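Local coordinates for protein omega transaminase (Pseudomonas sp., PDB 5LHA) that probably transfers amino groups between amines and keto compounds with a pyridoxal-phosphate cofactor, held here in its pyridoxamine phosphate form, at residues A[266-271]-A[385-390]; A[61-66]-A[429-434]; A[274-279]-A[347-352]; A[361-366]-A[441-446]. One frame throughout, in Å; residues are numbered along the deposited sequence.

Interaction 1 (A[266-271]-A[385-390]); sequences VVTGFG and GLMIAL. With PMP (4'-deoxy-4'-aminopyridoxal-5'-phosphate), chain E.
Val267 and Met387 meet methyl to methyl, CG1 of the valine lying 3.9 Å from CE at the end of the methionine, with the two side chains crossing at a slant. Met387 takes a cramped first torsion, CG between its backbone N and carbonyl carbon (chi1 52°). The turn about its CG-SD bond then swings CE round to the valine, while SD lies alongside Thr268, 4.3 Å from CG2. Val267 divides its two branches between different neighbours: CG1, opposite the backbone N (chi1 174°), faces Met387, and CG2 comes close to the cofactor, 3.1 Å from the phenolic oxygen O3 of PMP, carried on ring carbon C3. Val266 turns to the cofactor and also touches Lys293. Its isopropyl group lies over one face of the pyridine ring, with CB 3.7 Å from C2 and CG1 3.9 Å from C3. The valine lies against the ring just after the strand that ends in Asp264, probably as in other class-III aminotransferases of fold type I, and Asp264 OD1 accepts a hydrogen bond from Val266 N. Beyond the valines the chain bends through a type II beta turn from Thr268 to Gly271, and the hydroxyl of Thr268 is hydrogen-bonded to Glu265. Met387 also packs on Val233 and on Trp63, which touches Val267 as well.

Interaction 2 (A[61-66]-A[429-434]); sequences GLWNVN and KIILSP
This is a buried aromatic-aliphatic contact in which Trp63, in the short, weakly bonded helical turn about 60-63, lies against strand 429-432 and the residue that follows it. Trp63 and Ser433 bring their CA atoms within 5.3 Å, close enough for the indole to extend back along the strand. Ser433 is the closer and more extensive partner, approaching obliquely with its CB 3.4 Å from CE3 of Trp63, while its hydroxyl is hydrogen-bonded to Val59 O. The other part is a CH-pi contact: CG2 of Ile431 sits over one face of the six-membered ring, 4.2 Å from its centroid and 27° off the ring normal. The tryptophan is unusually set, with positive phi and a nearly eclipsed first torsion (chi1 16°), which suggests some strain. Leu62 N donates a 2.7 Å bond to Asn64 OD1 that is fairly straight at N-H (164°) but comes in tilted from the carbonyl plane, linking the residues on either side of Trp63. Leu62 also packs on Phe91 of the second subunit. The bound PMP lies on the side of the indole plane away from Ile431, displaced past the NE1 edge and about 4 Å from Trp63 at the nearest atoms. Around this core, Trp63 also touches Met387 of strand 387-393 and Arg424 of strand 421-426, the two sheet neighbours of strand 429-432.

Interaction 3 (A[274-279]-A[347-352]); sequences GCMLGS and IVEAED
Met276 and Glu349 are the closest backbone pair, yet their CA atoms stand 9.1 Å apart, so side chains alone bridge a loop and the last turn of a helix. Helix 335-350 finishes here with a bond from Glu351 N to Ile347 O, and Asp352 then takes the N-cap position of the next helix, its OD1 making a weak bond to Gly355 N. Met276 spans the gap. From a trans first torsion (chi1 -164°), bends at the next two torsions fold the thioether across the helix end. SD lies 4.1 Å from CG1 of Val348, the two side chains meeting at a slant, and CE 3.9 Å from CG of Glu349, the methionine and glutamate running roughly at right angles. Glu349 thus offers its CG methylene to the methyl CE of Met276, while its carboxylate OE1 forms a salt bridge with Arg105. Val348 is buried and Glu349 exposed, so the contact runs from interior to surface. Met109 of helix 97-109 touches both Met276 and Glu349, and Val348 packs also on Leu353 and Pro354 at the start of helix 353-368. The loop leading to helix 278-281 is thereby packed against the junction of two successive helices.

Interaction 4 (A[361-366]-A[441-446]); sequences GAQLLE and DEAGLM
Apolar packing carries this contact, centred on Leu364 and Ala443, whose CA atoms are only 5.7 Å apart. With CG anti to N (chi1 178°), Leu364 reaches across to the other helix. Its CD1 lies 4.2 Å from CB of Ala443 and a looser 4.5 Å from CB of Met446, two residues about one helical turn apart. The small alanine allows the leucine to come in against the backbone itself, CD1 standing 3.3 Å from the carbonyl O of Ala443. Polar groups contribute little. Gln363 brings NE2 to 4.5 Å from CB of Ala443, but this side chain is poorly ordered and NE2 makes a weak hydrogen bond to Gln367 within its own helix. As for the backbones, the axes of the two helical segments approach to 9.7 Å and run in nearly the same direction, crossing at -26°. On the sheet side, Met446 touches Leu56 and Val421, and Leu364 packs through CD2 on Ile388. Two neighbouring helices, 353-368 and 440-457, thus pack side by side against the mixed sheet that contains strands 54-57, 387-393 and 421-426, an alpha/beta layer as in the small domain of fold-type I aminotransferases.

Interactions 1 and 2 form the buried centre beside the cofactor and share one sheet: Leu390 N and Ile430 O, and Leu432 N and Ile388 O, are probably hydrogen-bonded between neighbouring strands. Their chemistry differs, aliphatic and thioether packing in interaction 1, an aromatic face in interaction 2, whose segments are the ones of the four touched by a second subunit. Interaction 4 is also buried but lies farther out, where helices cover that sheet; Ile388 and Leu386 pack on the 361-366 segment of helix 353-368. Interaction 3 is the one that reaches the surface, and it adds a charged side chain. It meets interaction 1 through Phe270, whose backbone N is probably bonded to Met276 O, but touches neither interaction 2 nor 4.

Interaction 1 (A[266-271]-A[385-390])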
loop_
_atom_site.group_PDB
_atom_site.type_symbol
_atom_site.label_atom_id
_atom_site.label_comp_id
_atom_site.label_asym_id
_atom_site.label_seq_id
_atom_site.Cartn_x
_atom_site.Cartn_y
_atom_site.Cartn_z
ATOM N N VAL A 266 -0.649 25.975 -9.935
ATOM C CA VAL A 266 0.442 25.929 -10.905
ATOM C C VAL A 266 0.042 26.636 -12.198
ATOM O O VAL A 266 0.830 27.398 -12.771
ATOM C CB VAL A 266 0.880 24.473 -11.150
ATOM C CG1 VAL A 266 1.727 24.375 -12.394
ATOM C CG2 VAL A 266 1.633 23.926 -9.942
ATOM N N VAL A 267 -1.189 26.415 -12.662
ATOM C CA VAL A 267 -1.674 27.059 -13.884
ATOM C C VAL A 267 -2.356 28.392 -13.583
ATOM O O VAL A 267 -2.103 29.397 -14.261
ATOM C CB VAL A 267 -2.600 26.099 -14.662
ATOM C CG1 VAL A 267 -3.231 26.800 -15.854
ATOM C CG2 VAL A 267 -1.812 24.892 -15.145
ATOM N N THR A 268 -3.234 28.416 -12.570
ATOM C CA THR A 268 -4.004 29.609 -12.217
ATOM C C THR A 268 -3.183 30.658 -11.472
ATOM O O THR A 268 -3.644 31.796 -11.329
ATOM C CB THR A 268 -5.196 29.238 -11.338
ATOM O OG1 THR A 268 -4.720 28.573 -10.164
ATOM C CG2 THR A 268 -6.147 28.314 -12.086
ATOM N N GLY A 269 -2.026 30.286 -10.936
ATOM C CA GLY A 269 -1.187 31.238 -10.246
ATOM C C GLY A 269 -0.732 32.379 -11.124
ATOM O O GLY A 269 -0.244 32.173 -12.243
ATOM N N PHE A 270 -0.923 33.592 -10.616
ATOM C CA PHE A 270 -0.417 34.836 -11.182
ATOM C C PHE A 270 -1.210 35.327 -12.391
ATOM O O PHE A 270 -0.650 36.028 -13.240
ATOM C CB PHE A 270 1.077 34.718 -11.515
ATOM C CG PHE A 270 1.918 34.280 -10.338
ATOM C CD1 PHE A 270 2.174 35.146 -9.286
ATOM C CD2 PHE A 270 2.411 32.981 -10.265
ATOM C CE1 PHE A 270 2.925 34.734 -8.202
ATOM C CE2 PHE A 270 3.165 32.567 -9.185
ATOM C CZ PHE A 270 3.422 33.448 -8.152
ATOM N N GLY A 271 -2.487 34.957 -12.527
ATOM C CA GLY A 271 -3.367 35.764 -13.354
ATOM C C GLY A 271 -4.202 35.133 -14.452
ATOM O O GLY A 271 -5.094 35.803 -14.981
ATOM N N GLY A 385 -10.827 33.697 -17.663
ATOM C CA GLY A 385 -9.556 34.337 -17.983
ATOM C C GLY A 385 -9.027 33.830 -19.314
ATOM O O GLY A 385 -9.776 33.693 -20.289
ATOM N N LEU A 386 -7.721 33.563 -19.377
ATOM C CA LEU A 386 -7.091 33.086 -20.612
ATOM C C LEU A 386 -6.769 31.596 -20.578
ATOM O O LEU A 386 -5.723 31.172 -21.086
ATOM C CB LEU A 386 -5.836 33.893 -20.929
ATOM C CG LEU A 386 -6.163 35.279 -21.479
ATOM C CD1 LEU A 386 -4.918 36.157 -21.549
ATOM C CD2 LEU A 386 -6.834 35.146 -22.844
ATOM N N MET A 387 -7.649 30.786 -19.990
ATOM C CA MET A 387 -7.689 29.343 -20.209
ATOM C C MET A 387 -9.072 28.979 -20.735
ATOM O O MET A 387 -10.087 29.317 -20.117
ATOM C CB MET A 387 -7.361 28.553 -18.938
ATOM C CG MET A 387 -8.156 28.925 -17.701
ATOM S SD MET A 387 -7.300 28.446 -16.186
ATOM C CE MET A 387 -7.094 26.687 -16.391
ATOM N N ILE A 388 -9.105 28.341 -21.903
ATOM C CA ILE A 388 -10.339 28.020 -22.605
ATOM C C ILE A 388 -10.183 26.635 -23.214
ATOM O O ILE A 388 -9.081 26.228 -23.590
ATOM C CB ILE A 388 -10.668 29.075 -23.689
ATOM C CG1 ILE A 388 -11.096 30.397 -23.046
ATOM C CG2 ILE A 388 -11.751 28.579 -24.638
ATOM C CD1 ILE A 388 -11.043 31.573 -23.989
ATOM N N ALA A 389 -11.282 25.886 -23.270
ATOM C CA ALA A 389 -11.287 24.593 -23.939
ATOM C C ALA A 389 -12.489 24.487 -24.862
ATOM O O ALA A 389 -13.604 24.884 -24.505
ATOM C CB ALA A 389 -11.311 23.434 -22.944
ATOM N N LEU A 390 -12.250 23.946 -26.050
ATOM C CA LEU A 390 -13.307 23.597 -26.987
ATOM C C LEU A 390 -13.524 22.094 -26.880
ATOM O O LEU A 390 -12.596 21.314 -27.101
ATOM C CB LEU A 390 -12.929 24.008 -28.411
ATOM C CG LEU A 390 -12.593 25.489 -28.654
ATOM C CD1 LEU A 390 -11.094 25.721 -28.520
ATOM C CD2 LEU A 390 -13.078 25.960 -30.024
HETATM N N1 PMP E . -0.430 20.745 -11.430
HETATM C C2 PMP E . -0.998 21.520 -12.429
HETATM C C2A PMP E . -2.366 22.124 -12.262
HETATM C C3 PMP E . -0.469 21.423 -13.708
HETATM O O3 PMP E . -1.187 21.861 -14.789
HETATM C C4 PMP E . 0.795 20.866 -13.893
HETATM C C4A PMP E . 1.402 20.835 -15.279
HETATM N N4A PMP E . 0.437 21.271 -16.266
HETATM C C5 PMP E . 1.489 20.331 -12.805
HETATM C C6 PMP E . 0.854 20.277 -11.565
HETATM C C5A PMP E . 2.910 19.821 -12.993
HETATM O O4P PMP E . 3.764 20.867 -13.431
HETATM P P PMP E . 5.244 20.592 -14.023
HETATM O O1P PMP E . 5.071 20.236 -15.488
HETATM O O2P PMP E . 6.047 21.872 -13.909
HETATM O O3P PMP E . 5.951 19.455 -13.314
#

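Interaction 2 (A[61-66]-A[429-434])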
loop_
_atom_site.group_PDB
_atom_site.type_symbol
_atom_site.label_atom_id
_atom_site.label_comp_id
_atom_site.label_asym_id
_atom_site.label_seq_id
_atom_site.Cartn_x
_atom_site.Cartn_y
_atom_site.Cartn_z
ATOM N N GLY A 61 3.597 28.502 -24.513
ATOM C CA GLY A 61 4.554 27.497 -24.091
ATOM C C GLY A 61 3.813 26.263 -23.625
ATOM O O GLY A 61 3.493 25.384 -24.425
ATOM N N LEU A 62 3.523 26.211 -22.325
ATOM C CA LEU A 62 2.631 25.228 -21.695
ATOM C C LEU A 62 1.927 26.003 -20.586
ATOM O O LEU A 62 2.202 25.795 -19.401
ATOM C CB LEU A 62 3.384 24.011 -21.149
ATOM C CG LEU A 62 3.555 22.809 -22.084
ATOM C CD1 LEU A 62 4.396 21.730 -21.412
ATOM C CD2 LEU A 62 2.201 22.246 -22.520
ATOM N N TRP A 63 0.966 26.845 -20.989
ATOM C CA TRP A 63 0.443 27.951 -20.183
ATOM C C TRP A 63 1.441 28.478 -19.155
ATOM O O TRP A 63 1.152 28.488 -17.949
ATOM C CB TRP A 63 -0.865 27.591 -19.458
ATOM C CG TRP A 63 -1.283 26.144 -19.314
ATOM C CD1 TRP A 63 -0.490 25.051 -19.094
ATOM C CD2 TRP A 63 -2.629 25.654 -19.344
ATOM N NE1 TRP A 63 -1.257 23.913 -19.005
ATOM C CE2 TRP A 63 -2.574 24.257 -19.155
ATOM C CE3 TRP A 63 -3.876 26.263 -19.519
ATOM C CZ2 TRP A 63 -3.714 23.459 -19.138
ATOM C CZ3 TRP A 63 -5.005 25.472 -19.503
ATOM C CH2 TRP A 63 -4.916 24.082 -19.321
ATOM N N ASN A 64 2.602 28.956 -19.616
ATOM C CA ASN A 64 3.583 29.476 -18.670
ATOM C C ASN A 64 4.375 30.685 -19.171
ATOM O O ASN A 64 4.923 31.435 -18.359
ATOM C CB ASN A 64 4.542 28.364 -18.232
ATOM C CG ASN A 64 5.321 27.747 -19.383
ATOM O OD1 ASN A 64 4.839 27.671 -20.513
ATOM N ND2 ASN A 64 6.523 27.266 -19.088
ATOM N N VAL A 65 4.434 30.912 -20.480
ATOM C CA VAL A 65 5.173 32.069 -20.982
ATOM C C VAL A 65 4.217 33.253 -20.948
ATOM O O VAL A 65 3.818 33.783 -21.991
ATOM C CB VAL A 65 5.738 31.803 -22.391
ATOM C CG1 VAL A 65 6.672 32.927 -22.829
ATOM C CG2 VAL A 65 6.460 30.473 -22.428
ATOM N N ASN A 66 3.852 33.675 -19.734
ATOM C CA ASN A 66 2.720 34.569 -19.517
ATOM C C ASN A 66 3.054 36.031 -19.761
ATOM O O ASN A 66 2.135 36.843 -19.923
ATOM C CB ASN A 66 2.183 34.385 -18.099
ATOM C CG ASN A 66 1.561 33.013 -17.890
ATOM O OD1 ASN A 66 1.536 32.185 -18.804
ATOM N ND2 ASN A 66 1.060 32.765 -16.692
ATOM N N LYS A 429 -10.341 17.672 -26.745
ATOM C CA LYS A 429 -10.505 19.078 -26.415
ATOM C C LYS A 429 -9.320 19.887 -26.926
ATOM O O LYS A 429 -8.163 19.478 -26.771
ATOM C CB LYS A 429 -10.631 19.256 -24.895
ATOM C CG LYS A 429 -11.575 18.257 -24.234
ATOM C CD LYS A 429 -11.632 18.437 -22.726
ATOM C CE LYS A 429 -12.536 17.396 -22.089
ATOM N NZ LYS A 429 -12.077 16.010 -22.412
ATOM N N ILE A 430 -9.612 21.043 -27.521
ATOM C CA ILE A 430 -8.583 21.993 -27.940
ATOM C C ILE A 430 -8.393 23.003 -26.817
ATOM O O ILE A 430 -9.350 23.666 -26.398
ATOM C CB ILE A 430 -8.959 22.707 -29.249
ATOM C CG1 ILE A 430 -9.402 21.731 -30.341
ATOM C CG2 ILE A 430 -7.783 23.534 -29.747
ATOM C CD1 ILE A 430 -8.260 21.002 -31.019
ATOM N N ILE A 431 -7.161 23.119 -26.322
ATOM C CA ILE A 431 -6.828 24.048 -25.248
ATOM C C ILE A 431 -6.249 25.323 -25.851
ATOM O O ILE A 431 -5.338 25.270 -26.689
ATOM C CB ILE A 431 -5.841 23.423 -24.244
ATOM C CG1 ILE A 431 -6.420 22.155 -23.608
ATOM C CG2 ILE A 431 -5.424 24.438 -23.195
ATOM C CD1 ILE A 431 -7.853 22.273 -23.159
ATOM N N LEU A 432 -6.766 26.468 -25.405
ATOM C CA LEU A 432 -6.229 27.792 -25.695
ATOM C C LEU A 432 -5.635 28.347 -24.404
ATOM O O LEU A 432 -6.339 28.446 -23.401
ATOM C CB LEU A 432 -7.333 28.717 -26.211
ATOM C CG LEU A 432 -8.283 28.142 -27.266
ATOM C CD1 LEU A 432 -9.278 29.183 -27.760
ATOM C CD2 LEU A 432 -7.525 27.530 -28.429
ATOM N N SER A 433 -4.347 28.697 -24.421
ATOM C CA SER A 433 -3.729 29.255 -23.212
ATOM C C SER A 433 -2.590 30.214 -23.556
ATOM O O SER A 433 -1.424 29.963 -23.218
ATOM C CB SER A 433 -3.238 28.136 -22.294
ATOM O OG SER A 433 -2.185 27.403 -22.883
ATOM N N PRO A 434 -2.898 31.332 -24.205
ATOM C CA PRO A 434 -1.853 32.215 -24.720
ATOM C C PRO A 434 -1.230 33.041 -23.611
ATOM O O PRO A 434 -1.703 33.004 -22.463
ATOM C CB PRO A 434 -2.626 33.103 -25.703
ATOM C CG PRO A 434 -3.969 33.221 -25.069
ATOM C CD PRO A 434 -4.246 31.874 -24.461
#

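Interaction 3 (A[274-279]-A[347-352])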
loop_
_atom_site.group_PDB
_atom_site.type_symbol
_atom_site.label_atom_id
_atom_site.label_comp_id
_atom_site.label_asym_id
_atom_site.label_seq_id
_atom_site.Cartn_x
_atom_site.Cartn_y
_atom_site.Cartn_z
ATOM N N GLY A 274 -7.999 35.512 -14.203
ATOM C CA GLY A 274 -8.559 36.806 -13.869
ATOM C C GLY A 274 -8.189 37.312 -12.494
ATOM O O GLY A 274 -8.687 38.368 -12.085
ATOM N N CYS A 275 -7.359 36.586 -11.756
ATOM C CA CYS A 275 -7.025 36.954 -10.394
ATOM C C CYS A 275 -5.618 36.440 -10.101
ATOM O O CYS A 275 -5.154 35.483 -10.730
ATOM C CB CYS A 275 -8.077 36.375 -9.441
ATOM S SG CYS A 275 -8.065 36.986 -7.762
ATOM N N MET A 276 -4.932 37.088 -9.151
ATOM C CA MET A 276 -3.574 36.662 -8.807
ATOM C C MET A 276 -3.544 35.223 -8.301
ATOM O O MET A 276 -2.526 34.534 -8.440
ATOM C CB MET A 276 -2.969 37.608 -7.772
ATOM C CG MET A 276 -1.454 37.489 -7.629
ATOM S SD MET A 276 -0.543 38.034 -9.097
ATOM C CE MET A 276 -0.630 39.813 -8.931
ATOM N N LEU A 277 -4.632 34.764 -7.698
ATOM C CA LEU A 277 -4.847 33.360 -7.394
ATOM C C LEU A 277 -6.237 32.961 -7.853
ATOM O O LEU A 277 -7.168 33.774 -7.822
ATOM C CB LEU A 277 -4.707 33.057 -5.904
ATOM C CG LEU A 277 -3.336 33.173 -5.260
ATOM C CD1 LEU A 277 -3.463 32.921 -3.767
ATOM C CD2 LEU A 277 -2.382 32.182 -5.912
ATOM N N GLY A 278 -6.352 31.726 -8.340
ATOM C CA GLY A 278 -7.665 31.172 -8.612
ATOM C C GLY A 278 -8.504 31.024 -7.356
ATOM O O GLY A 278 -9.718 31.239 -7.382
ATOM N N SER A 279 -7.871 30.622 -6.246
ATOM C CA SER A 279 -8.584 30.475 -4.977
ATOM C C SER A 279 -9.073 31.819 -4.460
ATOM O O SER A 279 -10.209 31.942 -3.990
ATOM C CB SER A 279 -7.674 29.827 -3.942
ATOM O OG SER A 279 -6.505 30.606 -3.790
ATOM N N ILE A 347 6.592 42.580 -13.752
ATOM C CA ILE A 347 5.817 42.799 -14.974
ATOM C C ILE A 347 4.349 42.445 -14.748
ATOM O O ILE A 347 3.448 43.157 -15.211
ATOM C CB ILE A 347 6.419 41.997 -16.145
ATOM C CG1 ILE A 347 7.774 42.578 -16.552
ATOM C CG2 ILE A 347 5.475 41.972 -17.343
ATOM C CD1 ILE A 347 8.569 41.687 -17.478
ATOM N N VAL A 348 4.088 41.348 -14.029
ATOM C CA VAL A 348 2.715 40.890 -13.804
ATOM C C VAL A 348 1.897 41.971 -13.103
ATOM O O VAL A 348 0.760 42.271 -13.487
ATOM C CB VAL A 348 2.718 39.576 -12.999
ATOM C CG1 VAL A 348 1.293 39.176 -12.574
ATOM C CG2 VAL A 348 3.382 38.454 -13.798
ATOM N N GLU A 349 2.462 42.559 -12.056
ATOM C CA GLU A 349 1.748 43.575 -11.294
ATOM C C GLU A 349 1.729 44.914 -12.019
ATOM O O GLU A 349 0.726 45.634 -11.967
ATOM C CB GLU A 349 2.378 43.703 -9.913
ATOM C CG GLU A 349 2.178 42.452 -9.068
ATOM C CD GLU A 349 2.763 42.581 -7.681
ATOM O OE1 GLU A 349 3.904 43.066 -7.566
ATOM O OE2 GLU A 349 2.086 42.191 -6.707
ATOM N N ALA A 350 2.837 45.282 -12.667
ATOM C CA ALA A 350 2.894 46.573 -13.344
ATOM C C ALA A 350 1.906 46.642 -14.502
ATOM O O ALA A 350 1.261 47.676 -14.715
ATOM C CB ALA A 350 4.314 46.856 -13.838
ATOM N N GLU A 351 1.784 45.560 -15.268
ATOM C CA GLU A 351 0.953 45.542 -16.465
ATOM C C GLU A 351 -0.440 44.965 -16.238
ATOM O O GLU A 351 -1.169 44.754 -17.215
ATOM C CB GLU A 351 1.691 44.776 -17.560
ATOM C CG GLU A 351 3.021 45.441 -17.876
ATOM C CD GLU A 351 3.808 44.751 -18.954
ATOM O OE1 GLU A 351 3.370 43.688 -19.438
ATOM O OE2 GLU A 351 4.897 45.255 -19.294
ATOM N N ASP A 352 -0.845 44.786 -14.985
ATOM C CA ASP A 352 -2.098 44.134 -14.594
ATOM C C ASP A 352 -2.460 42.963 -15.509
ATOM O O ASP A 352 -3.508 42.939 -16.150
ATOM C CB ASP A 352 -3.235 45.150 -14.561
ATOM C CG ASP A 352 -4.492 44.613 -13.894
ATOM O OD1 ASP A 352 -4.403 43.687 -13.052
ATOM O OD2 ASP A 352 -5.580 45.136 -14.216
#

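Interaction 4 (A[361-366]-A[441-446])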
loop_
_atom_site.group_PDB
_atom_site.type_symbol
_atom_site.label_atom_id
_atom_site.label_comp_id
_atom_site.label_asym_id
_atom_site.label_seq_id
_atom_site.Cartn_x
_atom_site.Cartn_y
_atom_site.Cartn_z
ATOM N N GLY A 361 -9.819 37.639 -22.285
ATOM C CA GLY A 361 -10.353 36.284 -22.249
ATOM C C GLY A 361 -11.856 36.227 -22.449
ATOM O O GLY A 361 -12.363 35.385 -23.197
ATOM N N ALA A 362 -12.596 37.085 -21.733
ATOM C CA ALA A 362 -14.043 37.180 -21.925
ATOM C C ALA A 362 -14.381 37.518 -23.372
ATOM O O ALA A 362 -15.226 36.865 -23.995
ATOM C CB ALA A 362 -14.631 38.226 -20.974
ATOM N N GLN A 363 -13.768 38.579 -23.899
ATOM C CA GLN A 363 -13.914 38.922 -25.309
ATOM C C GLN A 363 -13.651 37.710 -26.198
ATOM O O GLN A 363 -14.458 37.381 -27.075
ATOM C CB GLN A 363 -12.978 40.094 -25.639
ATOM C CG GLN A 363 -12.890 40.508 -27.111
ATOM C CD GLN A 363 -11.719 41.460 -27.392
ATOM O OE1 GLN A 363 -11.287 42.210 -26.508
ATOM N NE2 GLN A 363 -11.210 41.435 -28.626
ATOM N N LEU A 364 -12.541 37.007 -25.957
ATOM C CA LEU A 364 -12.210 35.853 -26.787
ATOM C C LEU A 364 -13.264 34.759 -26.654
ATOM O O LEU A 364 -13.713 34.199 -27.663
ATOM C CB LEU A 364 -10.825 35.319 -26.406
ATOM C CG LEU A 364 -10.283 34.073 -27.112
ATOM C CD1 LEU A 364 -10.238 34.273 -28.626
ATOM C CD2 LEU A 364 -8.914 33.684 -26.581
ATOM N N LEU A 365 -13.687 34.460 -25.418
ATOM C CA LEU A 365 -14.708 33.435 -25.189
ATOM C C LEU A 365 -16.013 33.793 -25.889
ATOM O O LEU A 365 -16.650 32.937 -26.514
ATOM C CB LEU A 365 -14.938 33.255 -23.684
ATOM C CG LEU A 365 -15.935 32.190 -23.195
ATOM C CD1 LEU A 365 -15.422 30.788 -23.467
ATOM C CD2 LEU A 365 -16.250 32.360 -21.713
ATOM N N GLU A 366 -16.409 35.063 -25.806
ATOM C CA GLU A 366 -17.600 35.549 -26.497
ATOM C C GLU A 366 -17.523 35.266 -27.990
ATOM O O GLU A 366 -18.490 34.793 -28.597
ATOM C CB GLU A 366 -17.735 37.055 -26.259
ATOM C CG GLU A 366 -18.705 37.788 -27.186
ATOM C CD GLU A 366 -18.607 39.316 -27.054
ATOM O OE1 GLU A 366 -17.886 39.796 -26.145
ATOM O OE2 GLU A 366 -19.230 40.036 -27.873
ATOM N N ASP A 441 -6.479 42.404 -30.727
ATOM C CA ASP A 441 -6.062 42.026 -32.071
ATOM C C ASP A 441 -5.655 40.559 -32.144
ATOM O O ASP A 441 -6.146 39.806 -32.993
ATOM C CB ASP A 441 -4.913 42.945 -32.507
ATOM C CG ASP A 441 -3.944 42.270 -33.447
ATOM O OD1 ASP A 441 -4.308 42.076 -34.628
ATOM O OD2 ASP A 441 -2.813 41.947 -33.008
ATOM N N GLU A 442 -4.755 40.131 -31.257
ATOM C CA GLU A 442 -4.316 38.742 -31.295
ATOM C C GLU A 442 -5.455 37.793 -30.952
ATOM O O GLU A 442 -5.546 36.702 -31.526
ATOM C CB GLU A 442 -3.140 38.534 -30.345
ATOM C CG GLU A 442 -1.890 39.292 -30.713
ATOM C CD GLU A 442 -0.882 39.317 -29.582
ATOM O OE1 GLU A 442 -1.301 39.234 -28.410
ATOM O OE2 GLU A 442 0.330 39.422 -29.860
ATOM N N ALA A 443 -6.351 38.198 -30.043
ATOM C CA ALA A 443 -7.508 37.358 -29.727
ATOM C C ALA A 443 -8.378 37.125 -30.957
ATOM O O ALA A 443 -8.911 36.025 -31.150
ATOM C CB ALA A 443 -8.326 37.984 -28.594
ATOM N N GLY A 444 -8.553 38.157 -31.787
ATOM C CA GLY A 444 -9.257 37.983 -33.048
ATOM C C GLY A 444 -8.532 37.061 -34.011
ATOM O O GLY A 444 -9.163 36.295 -34.745
ATOM N N LEU A 445 -7.197 37.155 -34.060
ATOM C CA LEU A 445 -6.423 36.249 -34.907
ATOM C C LEU A 445 -6.661 34.794 -34.527
ATOM O O LEU A 445 -6.753 33.923 -35.401
ATOM C CB LEU A 445 -4.933 36.586 -34.819
ATOM C CG LEU A 445 -3.967 35.547 -35.399
ATOM C CD1 LEU A 445 -4.249 35.268 -36.872
ATOM C CD2 LEU A 445 -2.525 35.991 -35.208
ATOM N N MET A 446 -6.760 34.514 -33.228
ATOM C CA MET A 446 -7.028 33.153 -32.776
ATOM C C MET A 446 -8.421 32.696 -33.184
ATOM O O MET A 446 -8.615 31.537 -33.561
ATOM C CB MET A 446 -6.837 33.083 -31.274
ATOM C CG MET A 446 -5.396 33.313 -30.911
ATOM S SD MET A 446 -5.111 33.039 -29.175
ATOM C CE MET A 446 -5.186 31.253 -29.106
#